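Local coordinates for cellulose 1,4-beta-cellobiosidase (Thermobifida fusca, PDB 4JJJ), which probably cleaves cellulose to cellobiose as a cellobiohydrolase, this chain being the family 48 glycoside hydrolase catalytic part of a longer protein, at residues L59-G64 with H237-E242. The protein carries 1 engineered substitution. Residues are numbered along the deposited sequence; the frame is centred on the assembly and turned at random.
Sequences LEAYYG and HEWAKE. With ZN (zinc ion), chain B; ZN (zinc ion), chain R; EDO (1,2-ethanediol), chain C.
W239 carries CG beside its backbone N and anti to its carbonyl carbon (chi1 -60°), which sends the indole across to the helix of A61 and Y62. Y62 has an unusual chi1 of -95°; its CB does not head for the other helix, but the turn brings the phenol end closer. The two rings meet obliquely, with planes at 38° and centroids 4.2 Å apart. CH2 of W239 lies over the centre of one face of the Y62 ring; the nearest atom of that ring is Y62 CZ, 3.3 Å from W239 CH2. Next to it, W239 CZ2 lies 3.4 Å from Y62 CE2. CZ3 and CE3 of the indole approach A61. W239 CZ3 is 3.8 Å from A61 CB, and W239 CE3 approaches A61 O at 3.4 Å. No hydrogen bond joins the two segments. The polar atoms of both rings share a partner in helix 620-637: E635 takes Y62 OH with OE1 and W239 NE1 with OE2, which helps fix both rings. Replacing Y62 by an alanine would probably strip the indole of its aromatic neighbour, open a gap beside W239 CH2 and leave E635 OE1 without its phenol partner. R65 makes a cation-pi contact with W239. On the helix of W239, H237 ND1 bonds to E238 OE2 at 2.9 Å, a bent bond on the anti side of the carboxylate. H237 NE2 reaches zinc at 2.2 Å, modelled at two positions too close to be filled together, probably alternatives. E340 is the other protein ligand of the zinc site. The ring contact itself is buried helix-to-helix packing between 50-67 and 223-242, part of the (alpha/alpha)6 barrel of family 48 glycoside hydrolases.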
ATOM      1  N   LEU A  59     -11.539   1.726  11.536  1.00  4.73           N
ATOM      2  CA  LEU A  59     -12.265   2.662  12.334  1.00  5.51           C
ATOM      3  C   LEU A  59     -13.588   2.073  12.807  1.00  5.58           C
ATOM      4  O   LEU A  59     -13.940   2.236  13.993  1.00  6.16           O
ATOM      5  CB  LEU A  59     -12.568   3.865  11.470  1.00  6.66           C
ATOM      6  CG  LEU A  59     -13.268   5.073  12.152  1.00  6.62           C
ATOM      7  CD1 LEU A  59     -12.320   5.809  13.067  1.00  7.01           C
ATOM      8  CD2 LEU A  59     -13.839   5.998  11.107  1.00  7.63           C
ATOM      9  N   GLU A  60     -14.302   1.415  11.907  1.00  5.59           N
ATOM     10  CA  GLU A  60     -15.564   0.808  12.314  1.00  5.86           C
ATOM     11  C   GLU A  60     -15.411  -0.388  13.197  1.00  5.98           C
ATOM     12  O   GLU A  60     -16.313  -0.646  13.996  1.00  7.28           O
ATOM     13  CB  GLU A  60     -16.438   0.515  11.055  1.00  6.06           C
ATOM     14  CG  GLU A  60     -16.789   1.744  10.222  1.00  6.68           C
ATOM     15  CD  GLU A  60     -17.635   2.786  10.856  1.00  7.16           C
ATOM     16  OE1 GLU A  60     -17.724   2.847  12.130  1.00  6.32           O
ATOM     17  OE2 GLU A  60     -18.151   3.598  10.057  1.00  7.57           O
ATOM     18  N   ALA A  61     -14.258  -1.067  13.121  1.00  5.60           N
ATOM     19  CA  ALA A  61     -14.090  -2.206  14.039  1.00  5.91           C
ATOM     20  C   ALA A  61     -13.925  -1.686  15.456  1.00  5.51           C
ATOM     21  O   ALA A  61     -14.466  -2.237  16.451  1.00  6.14           O
ATOM     22  CB  ALA A  61     -12.882  -3.067  13.590  1.00  6.20           C
ATOM     23  N   TYR A  62     -13.137  -0.636  15.654  1.00  5.72           N
ATOM     24  CA  TYR A  62     -12.999   0.009  16.972  1.00  5.85           C
ATOM     25  C   TYR A  62     -14.325   0.614  17.406  1.00  5.70           C
ATOM     26  O   TYR A  62     -14.650   0.547  18.583  1.00  6.67           O
ATOM     27  CB  TYR A  62     -11.904   1.063  17.018  1.00  6.18           C
ATOM     28  CG  TYR A  62     -10.575   0.515  17.535  1.00  7.00           C
ATOM     29  CD1 TYR A  62      -9.474   0.438  16.717  1.00  7.93           C
ATOM     30  CD2 TYR A  62     -10.492   0.096  18.823  1.00  7.56           C
ATOM     31  CE1 TYR A  62      -8.267  -0.053  17.175  1.00  8.05           C
ATOM     32  CE2 TYR A  62      -9.289  -0.434  19.300  1.00  8.32           C
ATOM     33  CZ  TYR A  62      -8.153  -0.475  18.465  1.00  9.15           C
ATOM     34  OH  TYR A  62      -6.911  -1.045  18.844  1.00 10.57           O
ATOM     35  N   TYR A  63     -15.117   1.134  16.510  1.00  6.65           N
ATOM     36  CA  TYR A  63     -16.451   1.545  16.865  1.00  6.75           C
ATOM     37  C   TYR A  63     -17.271   0.391  17.419  1.00  7.41           C
ATOM     38  O   TYR A  63     -17.965   0.546  18.446  1.00  6.91           O
ATOM     39  CB  TYR A  63     -17.163   2.232  15.687  1.00  6.57           C
ATOM     40  CG  TYR A  63     -18.526   2.836  16.099  1.00  6.67           C
ATOM     41  CD1 TYR A  63     -18.549   4.023  16.820  1.00  7.53           C
ATOM     42  CD2 TYR A  63     -19.675   2.140  15.871  1.00  7.17           C
ATOM     43  CE1 TYR A  63     -19.770   4.569  17.192  1.00  7.11           C
ATOM     44  CE2 TYR A  63     -20.923   2.657  16.237  1.00  7.48           C
ATOM     45  CZ  TYR A  63     -20.929   3.857  16.900  1.00  7.92           C
ATOM     46  OH  TYR A  63     -22.140   4.436  17.397  1.00  8.70           O
ATOM     47  N   GLY A  64     -17.248  -0.768  16.780  1.00  6.91           N
ATOM     48  CA  GLY A  64     -17.825  -1.969  17.374  1.00  7.79           C
ATOM     49  C   GLY A  64     -17.340  -2.347  18.712  1.00  9.25           C
ATOM     50  O   GLY A  64     -18.103  -2.738  19.583  1.00 10.12           O
ATOM     51  N   HIS A 237     -12.976  -9.855  15.490  0.50  8.42           N
ATOM     52  CA  HIS A 237     -13.289 -11.190  16.101  0.50  9.17           C
ATOM     53  C   HIS A 237     -13.046 -11.144  17.589  0.50  9.19           C
ATOM     54  O   HIS A 237     -13.840 -11.586  18.454  0.50 10.64           O
ATOM     55  CB  HIS A 237     -12.387 -12.316  15.547  0.50  9.07           C
ATOM     56  CG  HIS A 237     -12.523 -13.594  16.311  0.50  9.52           C
ATOM     57  ND1 HIS A 237     -11.565 -14.040  17.157  0.50 10.62           N
ATOM     58  CD2 HIS A 237     -13.556 -14.447  16.422  0.50 10.70           C
ATOM     59  CE1 HIS A 237     -11.994 -15.126  17.775  0.50 10.07           C
ATOM     60  NE2 HIS A 237     -13.217 -15.368  17.368  0.50 10.34           N
ATOM     61  N   GLU A 238     -11.869 -10.723  17.933  1.00  9.53           N
ATOM     62  CA  GLU A 238     -11.517 -10.674  19.325  1.00 10.39           C
ATOM     63  C   GLU A 238     -12.510  -9.834  20.117  1.00 10.19           C
ATOM     64  O   GLU A 238     -12.931 -10.231  21.217  1.00  9.59           O
ATOM     65  CB  GLU A 238     -10.117 -10.171  19.597  1.00 12.13           C
ATOM     66  CG  GLU A 238      -9.024 -11.046  18.917  1.00 14.17           C
ATOM     67  CD  GLU A 238      -8.876 -12.426  19.542  1.00 18.66           C
ATOM     68  OE1 GLU A 238      -8.361 -12.472  20.698  1.00 22.84           O
ATOM     69  OE2 GLU A 238      -9.304 -13.410  18.904  1.00 23.96           O
ATOM     70  N   TRP A 239     -12.815  -8.636  19.614  1.00  8.83           N
ATOM     71  CA  TRP A 239     -13.635  -7.675  20.346  1.00  8.95           C
ATOM     72  C   TRP A 239     -15.108  -8.092  20.363  1.00  9.24           C
ATOM     73  O   TRP A 239     -15.754  -7.960  21.403  1.00 10.64           O
ATOM     74  CB  TRP A 239     -13.457  -6.273  19.740  1.00  8.87           C
ATOM     75  CG  TRP A 239     -12.051  -5.758  19.782  1.00  8.70           C
ATOM     76  CD1 TRP A 239     -11.116  -5.962  20.732  1.00  8.83           C
ATOM     77  CD2 TRP A 239     -11.464  -4.835  18.824  1.00  7.37           C
ATOM     78  NE1 TRP A 239      -9.981  -5.287  20.424  1.00  7.92           N
ATOM     79  CE2 TRP A 239     -10.171  -4.565  19.261  1.00  7.31           C
ATOM     80  CE3 TRP A 239     -11.925  -4.233  17.626  1.00  7.94           C
ATOM     81  CZ2 TRP A 239      -9.284  -3.770  18.526  1.00  7.66           C
ATOM     82  CZ3 TRP A 239     -11.053  -3.406  16.908  1.00  7.61           C
ATOM     83  CH2 TRP A 239      -9.763  -3.172  17.396  1.00  7.74           C
ATOM     84  N   ALA A 240     -15.619  -8.593  19.264  1.00  8.86           N
ATOM     85  CA  ALA A 240     -16.992  -9.148  19.232  1.00  9.39           C
ATOM     86  C   ALA A 240     -17.039 -10.351  20.161  1.00  9.77           C
ATOM     87  O   ALA A 240     -18.064 -10.493  20.888  1.00 10.50           O
ATOM     88  CB  ALA A 240     -17.404  -9.540  17.911  1.00  8.85           C
ATOM     89  N   LYS A 241     -16.015 -11.201  20.198  0.50  9.90           N
ATOM     90  CA  LYS A 241     -16.072 -12.391  21.063  0.50 12.46           C
ATOM     91  C   LYS A 241     -16.151 -11.976  22.537  0.50 13.32           C
ATOM     92  O   LYS A 241     -16.934 -12.570  23.322  0.50 14.72           O
ATOM     93  CB  LYS A 241     -14.886 -13.328  20.769  0.50 12.57           C
ATOM     94  CG  LYS A 241     -14.455 -14.212  21.936  0.50 14.30           C
ATOM     95  CD  LYS A 241     -13.454 -15.210  21.442  0.50 15.55           C
ATOM     96  CE  LYS A 241     -12.126 -14.544  21.228  0.50 17.92           C
ATOM     97  NZ  LYS A 241     -11.480 -14.536  22.584  0.50 19.57           N
ATOM     98  N   GLU A 242     -15.416 -10.966  22.949  1.00 13.24           N
ATOM     99  CA  GLU A 242     -15.453 -10.510  24.346  1.00 14.75           C
ATOM    100  C   GLU A 242     -16.842 -10.012  24.758  1.00 15.76           C
ATOM    101  O   GLU A 242     -17.221 -10.150  25.967  1.00 16.41           O
ATOM    102  CB  GLU A 242     -14.471  -9.364  24.583  1.00 16.43           C
ATOM    103  CG  GLU A 242     -13.037  -9.694  24.333  1.00 22.35           C
ATOM    104  CD  GLU A 242     -12.062  -8.487  24.345  1.00 28.46           C
ATOM    105  OE1 GLU A 242     -12.507  -7.295  24.305  1.00 29.08           O
ATOM    106  OE2 GLU A 242     -10.841  -8.819  24.304  1.00 31.12           O
TER
HETATM  107 ZN    ZN B 727     -12.478 -17.405  17.449  0.50 56.28          ZN
HETATM  108 ZN    ZN R 717     -14.518 -17.149  17.525  0.50 13.49          ZN
HETATM  109  C1  EDO C 738      -5.231 -10.015  23.032  1.00 35.40           C
HETATM  110  O1  EDO C 738      -5.165 -10.636  24.326  1.00 44.53           O
HETATM  111  C2  EDO C 738      -5.993 -10.870  22.053  1.00 36.34           C
HETATM  112  O2  EDO C 738      -7.424 -10.703  22.158  1.00 30.34           O
HETATM  113  O   HOH W   1     -13.937 -18.050  19.283  0.50 16.17           O
HETATM  114  O   HOH W   2     -10.337 -18.300  17.856  0.50 18.16           O